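Local atomic coordinates of myosin IE heavy chain (Dictyostelium discoideum, PDB entry 1LKX), a protein that binds actin and hydrolyses ATP as a single-headed myosin motor, its ATPase being activated by actin, and may move membranes relative to actin. Residues 80-84 with 582-586; 175-179 with 369-374; 271-276 with 304-309; 292-296 with 317-322; 452-456 with 477-481. All blocks are in the same frame, centred on the assembly; numbering follows the deposited sequence.

Contact 1 (80-84 with 582-586)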
# COMPACT_ATOMS: atom_id res chain seq x y z
N LEU A 80 -8.07 -11.95 13.76
CA LEU A 80 -6.70 -11.53 13.59
C LEU A 80 -6.48 -10.27 14.41
O LEU A 80 -5.52 -10.18 15.18
CB LEU A 80 -6.42 -11.25 12.11
CG LEU A 80 -4.97 -11.36 11.64
CD1 LEU A 80 -4.19 -10.09 11.95
CD2 LEU A 80 -4.33 -12.59 12.31
N ALA A 81 -7.39 -9.31 14.26
CA ALA A 81 -7.29 -8.07 15.01
C ALA A 81 -7.31 -8.37 16.50
O ALA A 81 -6.48 -7.86 17.25
CB ALA A 81 -8.45 -7.14 14.66
N ASN A 82 -8.26 -9.21 16.92
CA ASN A 82 -8.37 -9.58 18.32
C ASN A 82 -7.06 -10.16 18.84
O ASN A 82 -6.61 -9.82 19.93
CB ASN A 82 -9.52 -10.57 18.52
CG ASN A 82 -9.72 -10.95 19.99
OD1 ASN A 82 -9.15 -11.93 20.50
ND2 ASN A 82 -10.52 -10.15 20.69
N ASP A 83 -6.42 -11.04 18.07
CA ASP A 83 -5.17 -11.61 18.52
C ASP A 83 -4.12 -10.52 18.63
O ASP A 83 -3.41 -10.43 19.63
CB ASP A 83 -4.66 -12.67 17.54
CG ASP A 83 -3.33 -13.29 17.99
OD1 ASP A 83 -2.71 -14.05 17.21
OD2 ASP A 83 -2.89 -13.02 19.13
N ALA A 84 -4.02 -9.67 17.60
CA ALA A 84 -3.04 -8.58 17.60
C ALA A 84 -3.18 -7.71 18.84
O ALA A 84 -2.20 -7.42 19.51
CB ALA A 84 -3.21 -7.72 16.34
N PRO A 582 4.43 -10.20 14.09
CA PRO A 582 3.68 -10.34 12.84
C PRO A 582 2.31 -11.00 12.95
O PRO A 582 2.06 -11.86 13.80
CB PRO A 582 4.61 -11.18 11.97
CG PRO A 582 5.95 -10.93 12.54
CD PRO A 582 5.69 -10.96 14.01
N HIS A 583 1.43 -10.57 12.05
CA HIS A 583 0.06 -11.07 11.94
C HIS A 583 -0.15 -10.94 10.45
O HIS A 583 0.02 -9.86 9.90
CB HIS A 583 -0.90 -10.17 12.69
CG HIS A 583 -0.73 -10.23 14.18
ND1 HIS A 583 -1.23 -11.27 14.94
CD2 HIS A 583 -0.08 -9.41 15.03
CE1 HIS A 583 -0.88 -11.09 16.20
NE2 HIS A 583 -0.19 -9.97 16.29
N TYR A 584 -0.49 -12.04 9.79
CA TYR A 584 -0.63 -11.98 8.34
C TYR A 584 -2.02 -12.18 7.79
O TYR A 584 -2.79 -13.02 8.26
CB TYR A 584 0.32 -12.99 7.69
CG TYR A 584 1.55 -13.31 8.50
CD1 TYR A 584 1.50 -14.23 9.55
CD2 TYR A 584 2.76 -12.69 8.22
CE1 TYR A 584 2.63 -14.53 10.31
CE2 TYR A 584 3.91 -12.98 8.96
CZ TYR A 584 3.84 -13.90 10.01
OH TYR A 584 4.97 -14.20 10.75
N VAL A 585 -2.33 -11.38 6.78
CA VAL A 585 -3.60 -11.45 6.07
C VAL A 585 -3.16 -11.53 4.64
O VAL A 585 -2.29 -10.78 4.24
CB VAL A 585 -4.46 -10.17 6.25
CG1 VAL A 585 -5.67 -10.22 5.36
CG2 VAL A 585 -4.90 -10.04 7.69
N ARG A 586 -3.72 -12.44 3.86
CA ARG A 586 -3.35 -12.54 2.46
C ARG A 586 -4.61 -12.55 1.61
O ARG A 586 -5.38 -13.51 1.63
CB ARG A 586 -2.53 -13.81 2.22
CG ARG A 586 -1.50 -14.05 3.30
CD ARG A 586 -0.26 -14.70 2.75
NE ARG A 586 0.45 -13.77 1.89
CZ ARG A 586 1.64 -14.02 1.36
NH1 ARG A 586 2.23 -13.11 0.58
NH2 ARG A 586 2.25 -15.18 1.61
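Ala84 and His583 mark the nearest approach of the two backbones, their CA atoms 6.9 Å apart where helix segment 80-84 passes strand segment 582-586. The two run nearly antiparallel, at 170°, with 9.3 Å between their axes, so the strand reaches the helix through its side chains, chiefly His583. That imidazole receives the CA of Ala84 over one face, a CH-pi contact of 3.8 Å to the ring centroid, and the methyl of Ala84 lies on the same face nearer the rim. Asp83 comes instead to the edge: OD1 sits near the ring plane, 3.6 Å from His583 CE1, with the carboxylate turned almost perpendicular to the imidazole. Leu80 takes the base of the histidine, its CD1 3.4 Å from His583 CB. Because CG of Leu80 stands opposite the backbone nitrogen (chi1 -156°), the branch swings toward the strand and also brings CG to 4.2 Å from Val585 CG2. No hydrogen bond joins the segments; NE2 of His583 is bonded instead to OE1 of Gln95, which helps to fix the ring's rotation. Asp43 lies close to Asp83 and may raise its affinity for a proton, offset in part by the long, weak ion pair to Arg86. In the central sheet of the motor domain, strand 581-588 is hydrogen-bonded through His583 and Val585 to Ile98 on one side and through Tyr584 and Arg586 to Val45 on the other, while Leu80 of helix 77-91 also packs on Val45 and Val97, and Ala81 turns to helix 107-121, whose first residues belong to the P-loop.

Contact 2 (175-179 with 369-374). Unlike the reference sequence in segment 369-374: Ile371 (reference Leu), Ile372 (reference Ser), Asn373 (reference Ile), Cys374 (reference Val).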
# COMPACT_ATOMS: atom_id res chain seq x y z
N ILE A 175 -4.69 6.12 22.13
CA ILE A 175 -4.21 7.43 22.55
C ILE A 175 -3.88 8.29 21.33
O ILE A 175 -3.67 9.49 21.46
CB ILE A 175 -2.94 7.35 23.44
CG1 ILE A 175 -1.72 6.96 22.60
CG2 ILE A 175 -3.14 6.35 24.56
CD1 ILE A 175 -0.42 6.95 23.38
N GLY A 176 -3.83 7.66 20.16
CA GLY A 176 -3.54 8.41 18.94
C GLY A 176 -3.11 7.52 17.79
O GLY A 176 -3.33 6.31 17.81
N GLY A 177 -2.49 8.12 16.79
CA GLY A 177 -2.02 7.34 15.67
C GLY A 177 -1.21 8.18 14.70
O GLY A 177 -1.41 9.37 14.62
N LYS A 178 -0.27 7.56 13.99
CA LYS A 178 0.50 8.32 13.02
C LYS A 178 0.53 7.56 11.70
O LYS A 178 0.70 6.34 11.66
CB LYS A 178 1.93 8.62 13.54
CG LYS A 178 2.94 7.51 13.38
CD LYS A 178 3.78 7.71 12.13
CE LYS A 178 4.52 6.41 11.72
NZ LYS A 178 3.61 5.35 11.20
N ILE A 179 0.34 8.31 10.63
CA ILE A 179 0.32 7.79 9.28
C ILE A 179 1.63 8.01 8.55
O ILE A 179 2.27 9.05 8.70
CB ILE A 179 -0.81 8.47 8.50
CG1 ILE A 179 -2.15 7.91 8.99
CG2 ILE A 179 -0.62 8.32 7.01
CD1 ILE A 179 -3.36 8.64 8.47
N ASN A 369 -1.46 14.13 10.67
CA ASN A 369 -0.56 13.65 11.72
C ASN A 369 -0.46 14.65 12.87
O ASN A 369 -0.22 14.28 14.02
CB ASN A 369 0.83 13.39 11.16
CG ASN A 369 0.91 12.10 10.38
OD1 ASN A 369 0.68 11.02 10.92
ND2 ASN A 369 1.24 12.21 9.10
N THR A 370 -0.64 15.92 12.55
CA THR A 370 -0.58 16.96 13.56
C THR A 370 -1.70 16.80 14.58
O THR A 370 -1.47 16.91 15.78
CB THR A 370 -0.68 18.35 12.91
OG1 THR A 370 0.52 18.61 12.19
CG2 THR A 370 -0.87 19.42 13.95
N ILE A 371 -2.92 16.56 14.09
CA ILE A 371 -4.06 16.40 14.96
C ILE A 371 -4.14 15.01 15.58
O ILE A 371 -4.68 14.84 16.67
CB ILE A 371 -5.38 16.66 14.21
CG1 ILE A 371 -5.54 18.15 13.93
CG2 ILE A 371 -6.56 16.17 15.02
CD1 ILE A 371 -4.84 18.66 12.69
N ILE A 372 -3.58 14.01 14.90
CA ILE A 372 -3.67 12.64 15.39
C ILE A 372 -2.49 12.07 16.15
O ILE A 372 -2.68 11.32 17.10
CB ILE A 372 -3.96 11.71 14.23
CG1 ILE A 372 -5.32 12.04 13.65
CG2 ILE A 372 -3.98 10.27 14.70
CD1 ILE A 372 -5.71 11.14 12.49
N ASN A 373 -1.28 12.41 15.74
CA ASN A 373 -0.10 11.88 16.40
C ASN A 373 0.10 12.36 17.83
O ASN A 373 0.21 13.56 18.07
CB ASN A 373 1.14 12.21 15.59
CG ASN A 373 2.37 11.54 16.13
OD1 ASN A 373 3.47 11.86 15.73
ND2 ASN A 373 2.18 10.59 17.04
N CYS A 374 0.16 11.43 18.78
CA CYS A 374 0.35 11.77 20.19
C CYS A 374 1.82 11.82 20.57
O CYS A 374 2.50 10.80 20.57
CB CYS A 374 -0.35 10.75 21.09
SG CYS A 374 -0.02 11.01 22.85
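Asn369 reads the main chain of Ile179 with its side-chain amide. OD1 accepts the N-H of Ile179 at 2.7 Å, in the carbonyl plane and fairly straight at 157°, while ND2 makes a weak bond of 3.3 Å to Ile179 O. With CG beside its own backbone nitrogen (chi1 -77°), the amide leans off the helix onto the strand. A leucine in its place would probably leave the N-H and C=O of Ile179 without these mates. Two residues back, Gly177 N donates to Ile372 O at 3.2 Å, from well above the carbonyl plane. Strand 174-182 is the outermost of the seven-stranded sheet on this side, so the last turn of helix 342-372 supplies partners along its outer edge. A classic beta bulge, in which Ile175 and Gly176 both face Gln167, shapes the strand here; Gly176 takes backbone angles at which a CB would press on the carbonyl oxygen of the residue before it. Past the helix, Cys374 sets CB 3.6 Å from Ile175 O, and its SG meets Ile175 CD1 at 4.1 Å. Lys178 CB rests 3.9 Å from Asn373 CG. Farther out, helix 127-147 backs both partners, Leu143 touching Ile179 and Leu136 touching Ile372.

Contact 3 (271-276 with 304-309)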
# COMPACT_ATOMS: atom_id res chain seq x y z
N ALA A 271 -8.15 23.72 -7.87
CA ALA A 271 -8.68 24.51 -8.99
C ALA A 271 -7.55 25.04 -9.88
O ALA A 271 -7.69 25.14 -11.11
CB ALA A 271 -9.51 25.66 -8.46
N ALA A 272 -6.42 25.38 -9.25
CA ALA A 272 -5.26 25.88 -9.96
C ALA A 272 -4.72 24.79 -10.88
O ALA A 272 -4.42 25.04 -12.05
CB ALA A 272 -4.19 26.29 -8.98
N ILE A 273 -4.61 23.57 -10.34
CA ILE A 273 -4.11 22.44 -11.11
C ILE A 273 -5.01 22.21 -12.29
O ILE A 273 -4.55 21.90 -13.39
CB ILE A 273 -4.04 21.16 -10.24
CG1 ILE A 273 -2.97 21.35 -9.15
CG2 ILE A 273 -3.71 19.96 -11.11
CD1 ILE A 273 -2.99 20.30 -8.09
N LEU A 274 -6.31 22.37 -12.08
CA LEU A 274 -7.27 22.18 -13.15
C LEU A 274 -7.11 23.25 -14.22
O LEU A 274 -7.20 22.95 -15.42
CB LEU A 274 -8.70 22.22 -12.60
CG LEU A 274 -9.16 21.00 -11.84
CD1 LEU A 274 -10.65 21.11 -11.57
CD2 LEU A 274 -8.86 19.77 -12.65
N HIS A 275 -6.87 24.49 -13.81
CA HIS A 275 -6.68 25.56 -14.77
C HIS A 275 -5.36 25.38 -15.49
O HIS A 275 -5.29 25.49 -16.71
CB HIS A 275 -6.75 26.92 -14.07
CG HIS A 275 -8.14 27.35 -13.74
ND1 HIS A 275 -8.46 28.04 -12.59
CD2 HIS A 275 -9.31 27.17 -14.40
CE1 HIS A 275 -9.76 28.27 -12.56
NE2 HIS A 275 -10.30 27.75 -13.64
N ILE A 276 -4.30 25.07 -14.74
CA ILE A 276 -2.99 24.87 -15.35
C ILE A 276 -3.10 23.89 -16.52
O ILE A 276 -2.46 24.06 -17.56
CB ILE A 276 -1.98 24.29 -14.33
CG1 ILE A 276 -1.71 25.31 -13.22
CG2 ILE A 276 -0.69 23.92 -15.03
CD1 ILE A 276 -0.78 24.81 -12.13
N ALA A 304 -6.54 32.52 -14.56
CA ALA A 304 -7.29 31.84 -13.51
C ALA A 304 -6.34 31.05 -12.61
O ALA A 304 -6.50 31.03 -11.39
CB ALA A 304 -8.32 30.92 -14.14
N ALA A 305 -5.36 30.39 -13.23
CA ALA A 305 -4.38 29.59 -12.50
C ALA A 305 -3.57 30.46 -11.54
O ALA A 305 -3.41 30.11 -10.37
CB ALA A 305 -3.46 28.90 -13.49
N ALA A 306 -3.05 31.58 -12.04
CA ALA A 306 -2.25 32.50 -11.23
C ALA A 306 -3.16 33.16 -10.19
O ALA A 306 -2.71 33.57 -9.12
CB ALA A 306 -1.61 33.56 -12.12
N SER A 307 -4.44 33.25 -10.53
CA SER A 307 -5.45 33.83 -9.66
C SER A 307 -5.61 32.97 -8.41
O SER A 307 -5.60 33.48 -7.28
CB SER A 307 -6.78 33.92 -10.42
OG SER A 307 -7.86 34.24 -9.56
N CYS A 308 -5.77 31.66 -8.60
CA CYS A 308 -5.93 30.73 -7.49
C CYS A 308 -4.64 30.55 -6.70
O CYS A 308 -4.65 30.49 -5.47
CB CYS A 308 -6.39 29.36 -8.01
SG CYS A 308 -7.97 29.35 -8.88
N LEU A 309 -3.52 30.47 -7.42
CA LEU A 309 -2.24 30.29 -6.77
C LEU A 309 -1.79 31.56 -6.08
O LEU A 309 -0.84 31.56 -5.31
CB LEU A 309 -1.18 29.85 -7.78
CG LEU A 309 -1.36 28.44 -8.34
CD1 LEU A 309 -0.31 28.16 -9.39
CD2 LEU A 309 -1.28 27.45 -7.22
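Ala272 and Ala305 let two helices come close: their CA atoms are 4.6 Å apart, where helix segments 271-276 and 304-309 cross at -162° with axes 8.1 Å apart. The methyls of these small residues seat in hollows between larger side chains. That of Ala272 enters a hollow formed by Cys308 and Leu309, reaching Leu309 CD2 at 3.6 Å and Cys308 CB at 3.9 Å. In return, the methyl of Ala305 fits between the side chains of His275 and Ile276, with its CB 4.0 Å from Ile276 CG1. A flat bump is the imidazole of His275, laid against the start of the second segment. Ala304 CB stands over one face of that ring, a CH-pi contact of 3.4 Å to the centroid and 17° from the normal. Cys308 approaches the same ring from the edge, SG lying near its plane 5.0 Å from the centroid, and the sulfur also touches the methyl of Ala271. His275 places CG beside its backbone nitrogen (chi1 -77°), which carries the ring across to Ala304. No hydrogen bond crosses the interface; NE2 of His275 is bonded to Gly218 O. In the part of the motor corresponding to the upper 50-kDa subdomain of myosins, Ile276 continues the packing onto long helix 342-372, Ile273 and Leu274 turn to Phe202 of helix 200-206, and Ala306 meets helix 313-321.

Contact 4 (292-296 with 317-322)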
# COMPACT_ATOMS: atom_id res chain seq x y z
N THR A 292 12.72 32.32 -32.48
CA THR A 292 11.31 32.44 -32.10
C THR A 292 11.07 31.79 -30.75
O THR A 292 11.67 30.76 -30.42
CB THR A 292 10.39 31.78 -33.16
OG1 THR A 292 9.01 32.00 -32.80
CG2 THR A 292 10.66 30.27 -33.24
N THR A 293 10.18 32.39 -29.96
CA THR A 293 9.84 31.86 -28.64
C THR A 293 8.45 31.24 -28.67
O THR A 293 7.86 31.08 -29.74
CB THR A 293 9.86 32.97 -27.56
OG1 THR A 293 8.81 33.91 -27.82
CG2 THR A 293 11.20 33.70 -27.58
N VAL A 294 7.93 30.90 -27.50
CA VAL A 294 6.60 30.32 -27.40
C VAL A 294 5.80 31.13 -26.40
O VAL A 294 6.35 31.62 -25.42
CB VAL A 294 6.66 28.86 -26.91
CG1 VAL A 294 5.26 28.31 -26.79
CG2 VAL A 294 7.47 28.03 -27.86
N LYS A 295 4.51 31.28 -26.64
CA LYS A 295 3.68 32.04 -25.71
C LYS A 295 2.36 31.36 -25.40
O LYS A 295 1.91 30.48 -26.14
CB LYS A 295 3.44 33.45 -26.27
CG LYS A 295 2.58 34.35 -25.37
CD LYS A 295 2.98 34.27 -23.89
CE LYS A 295 4.43 34.71 -23.64
NZ LYS A 295 4.82 34.61 -22.20
N VAL A 296 1.74 31.76 -24.29
CA VAL A 296 0.47 31.20 -23.86
C VAL A 296 -0.68 31.66 -24.75
O VAL A 296 -0.79 32.84 -25.07
CB VAL A 296 0.17 31.62 -22.42
CG1 VAL A 296 -1.11 30.94 -21.95
CG2 VAL A 296 1.34 31.27 -21.52
N SER A 317 3.65 32.99 -16.37
CA SER A 317 3.75 32.84 -17.81
C SER A 317 5.19 32.72 -18.28
O SER A 317 5.51 31.89 -19.11
CB SER A 317 3.09 34.02 -18.51
OG SER A 317 3.28 33.93 -19.91
N ILE A 318 6.06 33.56 -17.73
CA ILE A 318 7.48 33.55 -18.10
C ILE A 318 8.18 32.27 -17.65
O ILE A 318 9.13 31.80 -18.28
CB ILE A 318 8.20 34.75 -17.49
CG1 ILE A 318 7.53 36.04 -17.95
CG2 ILE A 318 9.67 34.73 -17.88
CD1 ILE A 318 7.97 37.27 -17.20
N ALA A 319 7.71 31.71 -16.55
CA ALA A 319 8.29 30.48 -16.02
C ALA A 319 7.92 29.29 -16.90
O ALA A 319 8.62 28.27 -16.93
CB ALA A 319 7.81 30.25 -14.60
N LEU A 320 6.81 29.42 -17.62
CA LEU A 320 6.35 28.35 -18.49
C LEU A 320 6.98 28.42 -19.88
O LEU A 320 7.00 27.42 -20.60
CB LEU A 320 4.83 28.42 -18.63
CG LEU A 320 4.02 28.13 -17.38
CD1 LEU A 320 2.54 28.23 -17.70
CD2 LEU A 320 4.38 26.76 -16.86
N CYS A 321 7.50 29.59 -20.26
CA CYS A 321 8.08 29.76 -21.58
C CYS A 321 9.58 30.00 -21.64
O CYS A 321 10.14 30.10 -22.73
CB CYS A 321 7.35 30.89 -22.30
SG CYS A 321 5.55 30.73 -22.22
N TYR A 322 10.24 30.08 -20.49
CA TYR A 322 11.69 30.30 -20.48
C TYR A 322 12.36 29.60 -19.29
O TYR A 322 11.70 29.23 -18.32
CB TYR A 322 12.02 31.81 -20.40
CG TYR A 322 11.40 32.67 -21.49
CD1 TYR A 322 10.06 33.05 -21.43
CD2 TYR A 322 12.16 33.11 -22.58
CE1 TYR A 322 9.48 33.84 -22.43
CE2 TYR A 322 11.59 33.90 -23.59
CZ TYR A 322 10.26 34.26 -23.51
OH TYR A 322 9.70 35.02 -24.51
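Strand 293-296, paired antiparallel with strand 281-284 in a small two-stranded sheet, lies against the end of helix 313-321 through Val294, Lys295, Val296 and Thr293. Strand and helix run 140° apart in direction, with axes 8.4 Å from one another. The one hydrogen bond across the contact is made by Lys295, whose NZ donates to Ser317 OG at 2.8 Å. That bond needs a curled chain: the lysine bends at chi2 (45°) and chi3, doubling its ammonium group back toward the helix. NZ also comes 3.9 Å from Cys321 SG. Ser317, with OG set opposite its backbone nitrogen, presents the same oxygen to Val296 CG2 at 3.7 Å. A methionine in place of Lys295 would probably leave Ser317 OG without its donor on the strand and remove the one hydrogen bond between strand and helix. The sheet and helix belong to the part of the motor corresponding to the upper 50-kDa subdomain of myosins, remote from the nucleotide. Next to the lysine, Cys321 turns its side chain onto the strand backbone, with CB 3.4 Å from Val294 O, and Val296 CG2 touches its sulfur. Farther along, the phenol of Tyr322 comes obliquely up to Thr293; ring atom CE2 lies 4.0 Å from Thr293 CG2, and the hydroxyl sits beside the threonine's branches. Pro339 touches both Thr293 and Tyr322, and Cys321 shares a backbone hydrogen bond with Met340. Val296 and Leu320 both pack on Ile279 and on Leu302 of helix 299-309.

Contact 5 (452-456 with 477-481)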
# COMPACT_ATOMS: atom_id res chain seq x y z
N PRO A 452 24.59 -1.70 -5.93
CA PRO A 452 25.56 -1.52 -7.03
C PRO A 452 25.40 -2.53 -8.15
O PRO A 452 25.71 -3.71 -7.96
CB PRO A 452 26.91 -1.66 -6.35
CG PRO A 452 26.65 -1.05 -5.03
CD PRO A 452 25.28 -1.58 -4.63
N ILE A 453 24.94 -2.09 -9.32
CA ILE A 453 24.69 -2.99 -10.45
C ILE A 453 23.29 -3.58 -10.25
O ILE A 453 23.11 -4.80 -10.19
CB ILE A 453 25.69 -4.17 -10.52
CG1 ILE A 453 27.12 -3.65 -10.52
CG2 ILE A 453 25.46 -4.96 -11.79
CD1 ILE A 453 28.14 -4.74 -10.33
N GLY A 454 22.30 -2.70 -10.13
CA GLY A 454 20.93 -3.12 -9.95
C GLY A 454 20.12 -2.18 -10.81
O GLY A 454 20.61 -1.11 -11.15
N LEU A 455 18.89 -2.55 -11.15
CA LEU A 455 18.08 -1.68 -11.99
C LEU A 455 18.06 -0.22 -11.57
O LEU A 455 18.53 0.65 -12.30
CB LEU A 455 16.66 -2.20 -12.08
CG LEU A 455 16.46 -3.53 -12.78
CD1 LEU A 455 14.98 -3.85 -12.83
CD2 LEU A 455 17.05 -3.48 -14.18
N ILE A 456 17.52 0.09 -10.39
CA ILE A 456 17.46 1.48 -9.99
C ILE A 456 18.81 2.12 -9.73
O ILE A 456 18.93 3.35 -9.77
CB ILE A 456 16.54 1.70 -8.77
CG1 ILE A 456 16.86 0.71 -7.66
CG2 ILE A 456 15.08 1.58 -9.20
CD1 ILE A 456 15.89 0.79 -6.49
N ILE A 477 21.24 -1.95 -18.97
CA ILE A 477 20.50 -3.04 -18.37
C ILE A 477 20.63 -4.32 -19.18
O ILE A 477 21.01 -5.35 -18.65
CB ILE A 477 19.00 -2.73 -18.30
CG1 ILE A 477 18.77 -1.27 -17.96
CG2 ILE A 477 18.36 -3.58 -17.22
CD1 ILE A 477 17.31 -0.90 -18.06
N CYS A 478 20.29 -4.23 -20.46
CA CYS A 478 20.32 -5.38 -21.35
C CYS A 478 21.68 -6.04 -21.44
O CYS A 478 21.77 -7.27 -21.56
CB CYS A 478 19.84 -4.97 -22.75
SG CYS A 478 18.08 -4.50 -22.84
N LYS A 479 22.73 -5.24 -21.39
CA LYS A 479 24.09 -5.77 -21.45
C LYS A 479 24.50 -6.30 -20.07
O LYS A 479 24.91 -7.44 -19.94
CB LYS A 479 25.07 -4.69 -21.90
CG LYS A 479 24.90 -4.25 -23.35
CD LYS A 479 25.97 -3.23 -23.74
CE LYS A 479 25.87 -2.85 -25.22
NZ LYS A 479 24.54 -2.27 -25.59
N GLN A 480 24.36 -5.45 -19.06
CA GLN A 480 24.74 -5.78 -17.69
C GLN A 480 24.07 -7.04 -17.17
O GLN A 480 24.61 -7.72 -16.31
CB GLN A 480 24.40 -4.61 -16.77
CG GLN A 480 24.75 -4.83 -15.32
CD GLN A 480 26.23 -5.02 -15.09
OE1 GLN A 480 27.04 -4.13 -15.39
NE2 GLN A 480 26.61 -6.17 -14.54
N PHE A 481 22.89 -7.34 -17.70
CA PHE A 481 22.16 -8.52 -17.26
C PHE A 481 21.95 -9.50 -18.40
O PHE A 481 22.83 -9.70 -19.24
CB PHE A 481 20.81 -8.11 -16.67
CG PHE A 481 20.94 -7.25 -15.45
CD1 PHE A 481 21.28 -7.81 -14.22
CD2 PHE A 481 20.77 -5.87 -15.53
CE1 PHE A 481 21.46 -7.01 -13.09
CE2 PHE A 481 20.95 -5.07 -14.41
CZ PHE A 481 21.30 -5.64 -13.19
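Leu455 and Ile477 make the chief aliphatic contact, their side chains crossing at about a right angle with Leu455 CD2 3.3 Å from Ile477 CG2. The same leucine methyl also meets the ring of Phe481, at 4.2 Å from CE2. Aromatic edge contacts form a second group. Phe481, the first residue to leave helix 470-480, points its ring at the loop just before helix 455-464, so that CZ lies 3.6 Å from the carbonyl oxygen of Ile453 and 4.1 Å from CA of Gly454. Both atoms stand near the ring plane, and Gly454 occupies the N-cap position of the following helix. A third kind sets carbon against amide: Ile453 CG2 touches the side-chain amide of Gln480, 3.2 Å from NE2, again crossing near a right angle. Gln480 keeps CG opposite its backbone nitrogen (chi1 -180°) and then bends at chi2, which turns the amide back to the isoleucine, while its CG lies above one face of the Phe481 ring. Leu487 packs on Ile477 and Phe481, Ile448 touches Phe481, and Leu455 shares a backbone hydrogen bond with Ile448. The contact joins the start of helix 455-464 and the loop before it to the end of helix 470-480, in the part corresponding to the lower 50-kDa subdomain of myosins. With no hydrogen bond between the segments, cohesion probably comes mainly from burying Leu455, Ile477 and Phe481, while the exposed Ile453 and Gln480 border them.

All five contacts lie within the myosin motor domain. Contact 1 spans nearly 500 residues and encloses the other four along the chain; contacts 3 and 4 likewise fall within the span of contact 2, and contact 5 follows. Contacts 1 and 2 reach the same seven-stranded sheet, the first inside it and the second at an outermost strand, with centres 22 Å apart. Contacts 3 and 4 are neighbours, 17 Å between centres, their segments interleaved through strand 293-296 and helices 299-309 and 313-321. Contact 5 stands apart, its centre about 40 Å from those of the others. Long-range contacts thus join distant parts of the chain around the central sheet; short-range ones stay local within peripheral subdomains.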